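Local structure of apical membrane antigen 1 (4APM) at residues N315-D320 against G324-I329; E244-A249 against S253-E258. The protein probably takes part in forming the moving junction through which this apicomplexan parasite enters its host cell, the present chain comprising its three extracellular domains. All coordinates share one frame; numbering follows the deposited sequence.

Contacts 1 and 2 belong to one unit, a four-stranded antiparallel sheet with a helix packed on it. Contact 1 lies within the sheet and pairs its two central strands, 316-320 and 325-329; contact 2 runs from the edge strand 242-245 to helix 249-257. Their centres are about 7 Å apart. Segment 324-329 also probably hydrogen-bonds to segment 244-249: Cys326 N lies 2.8 Å from Glu244 O and Gly324 O 2.9 Å from Thr246 N. Between sheet and helix, Tyr319 CE2 packs 3.4 Å from Ala249 N, and a disulfide ties Cys326 to Cys252 in the helix. Both contacts lie away from the calcium site at Gly120 and Asp122.

Contact 1. Residues N315-D320 against G324-I329; sequences NWANYD and GLCRVI
Strands 316-320 and 325-329 form an antiparallel beta hairpin, the two central strands of a four-stranded sheet. Asn318 and Arg327 form a hydrogen-bonded pair: Asn318 N reaches Arg327 O at 3.0 Å, and Arg327 N returns to Asn318 O at 2.9 Å. At the turn, Gly324 N bonds to Asp320 O at 2.7 Å, with an N-H...O angle of 142°. Gly324 has a positive phi of 80°, where a side chain would press on the preceding carbonyl. Asp320 suits the turn because its OD1 accepts from the backbone N of Asn322 and Thr323.

Ala317, Tyr319, Cys326 and Val328 share the face beneath helix 249-257. The small Ala317 leaves its CB 4.3 Å from SG of the disulfide-bonded Cys326. With chi1 at 175° the Tyr319 side chain extends toward the turn, where CE1 lies 3.7 Å from Gly324 CA, approached obliquely. On the other face, CG1 of the branched Ile329 packs 3.8 Å from Trp316 CB, while Ile329 O meets the indole edge in its plane. Arg327 sends NH1 to Ile238 O and Ser240 OG. Backbone bonds thus set the pairing, while a covalent link secures the apolar face to the helix.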
ATOM      1  N   ASN A 315       5.622   3.291   5.378  1.00 21.68           N
ATOM      2  CA  ASN A 315       4.766   2.831   4.274  1.00 22.64           C
ATOM      3  C   ASN A 315       4.932   1.367   3.829  1.00 21.56           C
ATOM      4  O   ASN A 315       4.299   0.945   2.864  1.00 23.15           O
ATOM      5  CB  ASN A 315       4.971   3.732   3.042  1.00 20.95           C
ATOM      6  CG  ASN A 315       4.620   5.191   3.314  1.00 24.04           C
ATOM      7  OD1 ASN A 315       3.751   5.491   4.146  1.00 22.46           O
ATOM      8  ND2 ASN A 315       5.249   6.111   2.557  1.00 21.31           N
ATOM      9  N   TRP A 316       5.844   0.641   4.469  1.00 21.80           N
ATOM     10  CA  TRP A 316       6.273  -0.687   4.003  1.00 21.98           C
ATOM     11  C   TRP A 316       6.503  -1.524   5.219  1.00 23.97           C
ATOM     12  O   TRP A 316       6.838  -0.992   6.304  1.00 22.56           O
ATOM     13  CB  TRP A 316       7.584  -0.610   3.204  1.00 23.62           C
ATOM     14  CG  TRP A 316       7.718   0.547   2.228  1.00 23.30           C
ATOM     15  CD1 TRP A 316       7.471   0.527   0.852  1.00 24.93           C
ATOM     16  CD2 TRP A 316       8.210   1.910   2.507  1.00 22.87           C
ATOM     17  NE1 TRP A 316       7.746   1.769   0.285  1.00 26.03           N
ATOM     18  CE2 TRP A 316       8.182   2.634   1.229  1.00 22.97           C
ATOM     19  CE3 TRP A 316       8.601   2.589   3.654  1.00 28.44           C
ATOM     20  CZ2 TRP A 316       8.591   3.950   1.122  1.00 23.55           C
ATOM     21  CZ3 TRP A 316       9.022   3.934   3.528  1.00 26.52           C
ATOM     22  CH2 TRP A 316       9.018   4.588   2.288  1.00 24.08           C
ATOM     23  N   ALA A 317       6.258  -2.826   5.085  1.00 23.52           N
ATOM     24  CA  ALA A 317       6.482  -3.774   6.183  1.00 24.55           C
ATOM     25  C   ALA A 317       6.934  -5.125   5.646  1.00 25.89           C
ATOM     26  O   ALA A 317       6.591  -5.505   4.514  1.00 23.14           O
ATOM     27  CB  ALA A 317       5.217  -3.942   7.025  1.00 22.98           C
ATOM     28  N   ASN A 318       7.726  -5.824   6.455  1.00 26.56           N
ATOM     29  CA  ASN A 318       8.115  -7.203   6.186  1.00 24.82           C
ATOM     30  C   ASN A 318       7.390  -8.102   7.125  1.00 26.29           C
ATOM     31  O   ASN A 318       7.510  -7.967   8.335  1.00 26.03           O
ATOM     32  CB  ASN A 318       9.593  -7.385   6.445  1.00 26.86           C
ATOM     33  CG  ASN A 318      10.423  -6.378   5.711  1.00 27.43           C
ATOM     34  OD1 ASN A 318      10.741  -5.326   6.259  1.00 36.24           O
ATOM     35  ND2 ASN A 318      10.704  -6.645   4.441  1.00 26.46           N
ATOM     36  N   TYR A 319       6.608  -9.008   6.568  1.00 27.51           N
ATOM     37  CA  TYR A 319       5.895  -9.958   7.363  1.00 25.97           C
ATOM     38  C   TYR A 319       6.514 -11.330   7.170  1.00 26.94           C
ATOM     39  O   TYR A 319       6.506 -11.870   6.068  1.00 28.24           O
ATOM     40  CB  TYR A 319       4.431  -9.995   6.977  1.00 26.36           C
ATOM     41  CG  TYR A 319       3.704 -11.069   7.713  1.00 29.38           C
ATOM     42  CD1 TYR A 319       3.631 -11.051   9.108  1.00 31.41           C
ATOM     43  CD2 TYR A 319       3.219 -12.185   7.036  1.00 27.82           C
ATOM     44  CE1 TYR A 319       2.965 -12.059   9.799  1.00 33.98           C
ATOM     45  CE2 TYR A 319       2.577 -13.197   7.707  1.00 31.65           C
ATOM     46  CZ  TYR A 319       2.462 -13.137   9.081  1.00 33.72           C
ATOM     47  OH  TYR A 319       1.858 -14.168   9.729  1.00 37.50           O
ATOM     48  N   ASP A 320       7.053 -11.884   8.246  1.00 28.39           N
ATOM     49  CA  ASP A 320       7.638 -13.215   8.203  1.00 29.96           C
ATOM     50  C   ASP A 320       6.557 -14.222   8.551  1.00 31.69           C
ATOM     51  O   ASP A 320       6.136 -14.307   9.701  1.00 32.59           O
ATOM     52  CB  ASP A 320       8.783 -13.331   9.206  1.00 30.31           C
ATOM     53  CG  ASP A 320       9.542 -14.645   9.066  1.00 37.83           C
ATOM     54  OD1 ASP A 320       8.890 -15.708   8.864  1.00 39.25           O
ATOM     55  OD2 ASP A 320      10.782 -14.612   9.130  1.00 40.37           O
ATOM     56  N   GLY A 324       5.696 -14.852  12.297  1.00 31.72           N
ATOM     57  CA  GLY A 324       4.689 -13.842  12.569  1.00 29.96           C
ATOM     58  C   GLY A 324       5.268 -12.480  12.919  1.00 33.80           C
ATOM     59  O   GLY A 324       4.532 -11.551  13.276  1.00 35.50           O
ATOM     60  N   LEU A 325       6.580 -12.317  12.804  1.00 33.40           N
ATOM     61  CA  LEU A 325       7.125 -11.019  13.131  1.00 30.47           C
ATOM     62  C   LEU A 325       6.857 -10.011  12.004  1.00 29.74           C
ATOM     63  O   LEU A 325       7.251 -10.218  10.855  1.00 26.75           O
ATOM     64  CB  LEU A 325       8.592 -11.090  13.513  1.00 27.38           C
ATOM     65  CG  LEU A 325       9.227  -9.791  14.031  1.00 26.27           C
ATOM     66  CD1 LEU A 325       8.691  -9.389  15.401  1.00 29.13           C
ATOM     67  CD2 LEU A 325      10.725  -9.962  14.114  1.00 24.21           C
ATOM     68  N   CYS A 326       6.164  -8.935  12.360  1.00 25.77           N
ATOM     69  CA  CYS A 326       5.902  -7.847  11.457  1.00 27.92           C
ATOM     70  C   CYS A 326       6.913  -6.715  11.720  1.00 27.90           C
ATOM     71  O   CYS A 326       6.916  -6.134  12.790  1.00 28.84           O
ATOM     72  CB  CYS A 326       4.472  -7.338  11.666  1.00 28.25           C
ATOM     73  SG  CYS A 326       4.003  -5.933  10.619  1.00 32.69           S
ATOM     74  N   ARG A 327       7.780  -6.420  10.752  1.00 25.67           N
ATOM     75  CA  ARG A 327       8.729  -5.324  10.919  1.00 25.32           C
ATOM     76  C   ARG A 327       8.313  -4.124  10.069  1.00 24.93           C
ATOM     77  O   ARG A 327       8.439  -4.161   8.852  1.00 25.70           O
ATOM     78  CB  ARG A 327      10.150  -5.761  10.557  1.00 22.96           C
ATOM     79  CG  ARG A 327      10.676  -6.959  11.349  1.00 28.60           C
ATOM     80  CD  ARG A 327      12.206  -7.070  11.214  1.00 31.74           C
ATOM     81  NE  ARG A 327      12.643  -7.214   9.815  1.00 31.78           N
ATOM     82  CZ  ARG A 327      13.279  -6.273   9.100  1.00 32.48           C
ATOM     83  NH1 ARG A 327      13.612  -5.091   9.637  1.00 32.09           N
ATOM     84  NH2 ARG A 327      13.632  -6.533   7.849  1.00 26.65           N
ATOM     85  N   VAL A 328       7.807  -3.070  10.693  1.00 24.03           N
ATOM     86  CA  VAL A 328       7.497  -1.892   9.921  1.00 26.52           C
ATOM     87  C   VAL A 328       8.673  -0.933   9.778  1.00 27.98           C
ATOM     88  O   VAL A 328       9.503  -0.817  10.685  1.00 28.65           O
ATOM     89  CB  VAL A 328       6.084  -1.291  10.179  1.00 27.40           C
ATOM     90  CG1 VAL A 328       5.285  -2.092  11.193  1.00 23.96           C
ATOM     91  CG2 VAL A 328       6.091   0.216  10.409  1.00 25.83           C
ATOM     92  N   ILE A 329       8.861  -0.447   8.553  1.00 27.95           N
ATOM     93  CA  ILE A 329      10.035   0.337   8.189  1.00 29.07           C
ATOM     94  C   ILE A 329       9.659   1.702   7.608  1.00 29.84           C
ATOM     95  O   ILE A 329       8.557   1.908   7.135  1.00 26.48           O
ATOM     96  CB  ILE A 329      10.956  -0.405   7.195  1.00 30.11           C
ATOM     97  CG1 ILE A 329      10.214  -0.719   5.884  1.00 29.91           C
ATOM     98  CG2 ILE A 329      11.575  -1.644   7.863  1.00 32.00           C
ATOM     99  CD1 ILE A 329      11.093  -1.280   4.776  1.00 29.52           C
TER

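Contact 2. Residues E244-A249 against S253-E258; sequences EFTRDA and SALMFE
Leu255 and Glu244 meet at about a right angle, the leucine reaching out from the helix toward the strand. Glu244 OE1 lies over the leucine branches, 3.4 Å from Leu255 CD1, and Glu244 CB sits beside the same methyl at 3.9 Å. The glutamate chain bends at chi2 (141°), bringing the carboxylate back beside the leucine. No hydrogen bond or salt bridge forms across this pair; the contact is packing at an exposed margin. Thr246 crosses Leu255 obliquely and offers its methyl, with CG2 4.2 Å from CD1. With CG2 beside the backbone N, its OG1 sits between N and the carbonyl carbon (chi1 66°) and makes a long bond of 3.3 Å to Asp248 O, from above the carbonyl plane. Threonine thus serves both roles, a methyl for packing and a hydroxyl that bonds within the loop leading to the helix.

Asp248 occupies the N-cap, its OD1 accepting from Glu251 N, as suits a short acidic side chain at a helix start. Within the helix's first turns, Ser253 N bonds to Ala249 O at 2.7 Å, with an N-H...O angle of 160°. Together these features make a strand-to-helix connection with an aspartate N-cap, folding helix 249-257 back over its antiparallel sheet.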
ATOM      1  N   GLU A 244       6.464  -5.875  15.778  1.00 33.13           N
ATOM      2  CA  GLU A 244       5.501  -6.599  16.616  1.00 34.84           C
ATOM      3  C   GLU A 244       5.099  -7.904  15.978  1.00 34.56           C
ATOM      4  O   GLU A 244       5.050  -8.019  14.736  1.00 34.21           O
ATOM      5  CB  GLU A 244       4.261  -5.771  16.882  1.00 34.78           C
ATOM      6  CG  GLU A 244       4.291  -5.106  18.249  1.00 51.96           C
ATOM      7  CD  GLU A 244       3.727  -3.713  18.182  1.00 55.48           C
ATOM      8  OE1 GLU A 244       2.792  -3.543  17.393  1.00 54.77           O
ATOM      9  OE2 GLU A 244       4.238  -2.791  18.869  1.00 64.26           O
ATOM     10  N   PHE A 245       4.861  -8.903  16.824  1.00 29.36           N
ATOM     11  CA  PHE A 245       4.314 -10.173  16.364  1.00 27.60           C
ATOM     12  C   PHE A 245       2.863  -9.967  16.041  1.00 29.60           C
ATOM     13  O   PHE A 245       2.153  -9.328  16.824  1.00 28.14           O
ATOM     14  CB  PHE A 245       4.495 -11.249  17.446  1.00 28.63           C
ATOM     15  CG  PHE A 245       5.921 -11.724  17.572  1.00 28.37           C
ATOM     16  CD1 PHE A 245       6.437 -12.653  16.681  1.00 29.00           C
ATOM     17  CD2 PHE A 245       6.769 -11.183  18.543  1.00 30.70           C
ATOM     18  CE1 PHE A 245       7.766 -13.064  16.775  1.00 33.76           C
ATOM     19  CE2 PHE A 245       8.096 -11.585  18.646  1.00 29.41           C
ATOM     20  CZ  PHE A 245       8.600 -12.528  17.764  1.00 30.63           C
ATOM     21  N   THR A 246       2.441 -10.427  14.855  1.00 26.65           N
ATOM     22  CA  THR A 246       1.053 -10.323  14.445  1.00 25.96           C
ATOM     23  C   THR A 246       0.569 -11.704  13.988  1.00 28.25           C
ATOM     24  O   THR A 246       1.375 -12.576  13.709  1.00 27.07           O
ATOM     25  CB  THR A 246       0.839  -9.272  13.310  1.00 25.92           C
ATOM     26  OG1 THR A 246       1.495  -9.709  12.128  1.00 26.96           O
ATOM     27  CG2 THR A 246       1.413  -7.879  13.696  1.00 26.15           C
ATOM     28  N   ARG A 247      -0.746 -11.889  13.922  1.00 28.01           N
ATOM     29  CA  ARG A 247      -1.334 -13.206  13.691  1.00 28.75           C
ATOM     30  C   ARG A 247      -1.337 -13.576  12.217  1.00 30.21           C
ATOM     31  O   ARG A 247      -1.396 -14.733  11.877  1.00 30.01           O
ATOM     32  CB  ARG A 247      -2.755 -13.237  14.234  1.00 28.82           C
ATOM     33  CG  ARG A 247      -2.793 -13.478  15.723  1.00 29.46           C
ATOM     34  CD  ARG A 247      -4.183 -13.291  16.261  1.00 31.83           C
ATOM     35  NE  ARG A 247      -4.549 -11.887  16.248  1.00 33.59           N
ATOM     36  CZ  ARG A 247      -5.718 -11.440  16.657  1.00 34.40           C
ATOM     37  NH1 ARG A 247      -6.606 -12.297  17.132  1.00 35.43           N
ATOM     38  NH2 ARG A 247      -5.994 -10.146  16.588  1.00 38.06           N
ATOM     39  N   ASP A 248      -1.235 -12.583  11.343  1.00 30.93           N
ATOM     40  CA  ASP A 248      -1.260 -12.836   9.895  1.00 31.34           C
ATOM     41  C   ASP A 248      -0.788 -11.588   9.146  1.00 28.47           C
ATOM     42  O   ASP A 248      -0.610 -10.527   9.749  1.00 24.96           O
ATOM     43  CB  ASP A 248      -2.679 -13.274   9.436  1.00 27.92           C
ATOM     44  CG  ASP A 248      -3.775 -12.445  10.071  1.00 31.04           C
ATOM     45  OD1 ASP A 248      -3.641 -11.189  10.082  1.00 27.77           O
ATOM     46  OD2 ASP A 248      -4.778 -13.031  10.547  1.00 29.74           O
ATOM     47  N   ALA A 249      -0.520 -11.746   7.845  1.00 29.69           N
ATOM     48  CA  ALA A 249      -0.168 -10.619   6.975  1.00 26.21           C
ATOM     49  C   ALA A 249      -1.149  -9.452   7.111  1.00 26.02           C
ATOM     50  O   ALA A 249      -0.739  -8.291   7.248  1.00 26.05           O
ATOM     51  CB  ALA A 249      -0.044 -11.077   5.518  1.00 24.19           C
ATOM     52  N   SER A 253      -0.312  -5.730   7.987  1.00 24.76           N
ATOM     53  CA  SER A 253      -0.685  -4.686   7.087  1.00 26.47           C
ATOM     54  C   SER A 253      -1.436  -3.568   7.831  1.00 27.76           C
ATOM     55  O   SER A 253      -1.129  -2.383   7.647  1.00 25.29           O
ATOM     56  CB  SER A 253      -1.507  -5.244   5.920  1.00 27.09           C
ATOM     57  OG  SER A 253      -1.785  -4.222   4.996  1.00 27.68           O
ATOM     58  N   ALA A 254      -2.360  -3.931   8.719  1.00 25.51           N
ATOM     59  CA  ALA A 254      -3.177  -2.909   9.414  1.00 24.45           C
ATOM     60  C   ALA A 254      -2.341  -2.067  10.383  1.00 27.10           C
ATOM     61  O   ALA A 254      -2.624  -0.890  10.597  1.00 26.77           O
ATOM     62  CB  ALA A 254      -4.352  -3.559  10.145  1.00 23.69           C
ATOM     63  N   LEU A 255      -1.333  -2.702  10.985  1.00 27.75           N
ATOM     64  CA  LEU A 255      -0.419  -2.063  11.939  1.00 29.86           C
ATOM     65  C   LEU A 255       0.423  -1.000  11.248  1.00 26.45           C
ATOM     66  O   LEU A 255       0.673   0.069  11.791  1.00 24.59           O
ATOM     67  CB  LEU A 255       0.538  -3.128  12.493  1.00 27.53           C
ATOM     68  CG  LEU A 255       1.045  -3.105  13.931  1.00 36.52           C
ATOM     69  CD1 LEU A 255       2.378  -3.848  14.036  1.00 33.96           C
ATOM     70  CD2 LEU A 255       1.134  -1.716  14.528  1.00 33.16           C
ATOM     71  N   MET A 256       0.981  -1.372  10.097  1.00 27.25           N
ATOM     72  CA  MET A 256       1.790  -0.469   9.305  1.00 24.01           C
ATOM     73  C   MET A 256       0.926   0.692   8.756  1.00 26.37           C
ATOM     74  O   MET A 256       1.340   1.875   8.767  1.00 25.29           O
ATOM     75  CB  MET A 256       2.429  -1.257   8.167  1.00 25.87           C
ATOM     76  CG  MET A 256       3.042  -0.364   7.108  1.00 29.85           C
ATOM     77  SD  MET A 256       2.535  -0.676   5.432  1.00 35.73           S
ATOM     78  CE  MET A 256       2.354  -2.469   5.206  1.00 21.57           C
ATOM     79  N   PHE A 257      -0.250   0.353   8.236  1.00 22.55           N
ATOM     80  CA  PHE A 257      -1.151   1.362   7.660  1.00 26.02           C
ATOM     81  C   PHE A 257      -1.450   2.536   8.641  1.00 26.79           C
ATOM     82  O   PHE A 257      -1.464   3.695   8.245  1.00 24.63           O
ATOM     83  CB  PHE A 257      -2.442   0.687   7.194  1.00 24.40           C
ATOM     84  CG  PHE A 257      -3.453   1.632   6.584  1.00 24.19           C
ATOM     85  CD1 PHE A 257      -3.279   2.128   5.296  1.00 22.05           C
ATOM     86  CD2 PHE A 257      -4.614   1.956   7.267  1.00 21.42           C
ATOM     87  CE1 PHE A 257      -4.244   2.954   4.715  1.00 21.87           C
ATOM     88  CE2 PHE A 257      -5.570   2.785   6.688  1.00 21.67           C
ATOM     89  CZ  PHE A 257      -5.385   3.279   5.406  1.00 19.52           C
ATOM     90  N   GLU A 258      -1.645   2.220   9.918  1.00 25.43           N
ATOM     91  CA  GLU A 258      -1.935   3.230  10.929  1.00 29.82           C
ATOM     92  C   GLU A 258      -0.825   4.269  11.034  1.00 27.66           C
ATOM     93  O   GLU A 258      -1.047   5.341  11.584  1.00 27.33           O
ATOM     94  CB  GLU A 258      -2.077   2.578  12.304  1.00 28.47           C
ATOM     95  CG  GLU A 258      -3.259   1.664  12.438  1.00 38.68           C
ATOM     96  CD  GLU A 258      -3.466   1.238  13.879  1.00 42.27           C
ATOM     97  OE1 GLU A 258      -2.467   1.216  14.647  1.00 39.98           O
ATOM     98  OE2 GLU A 258      -4.631   0.966  14.248  1.00 43.50           O
TER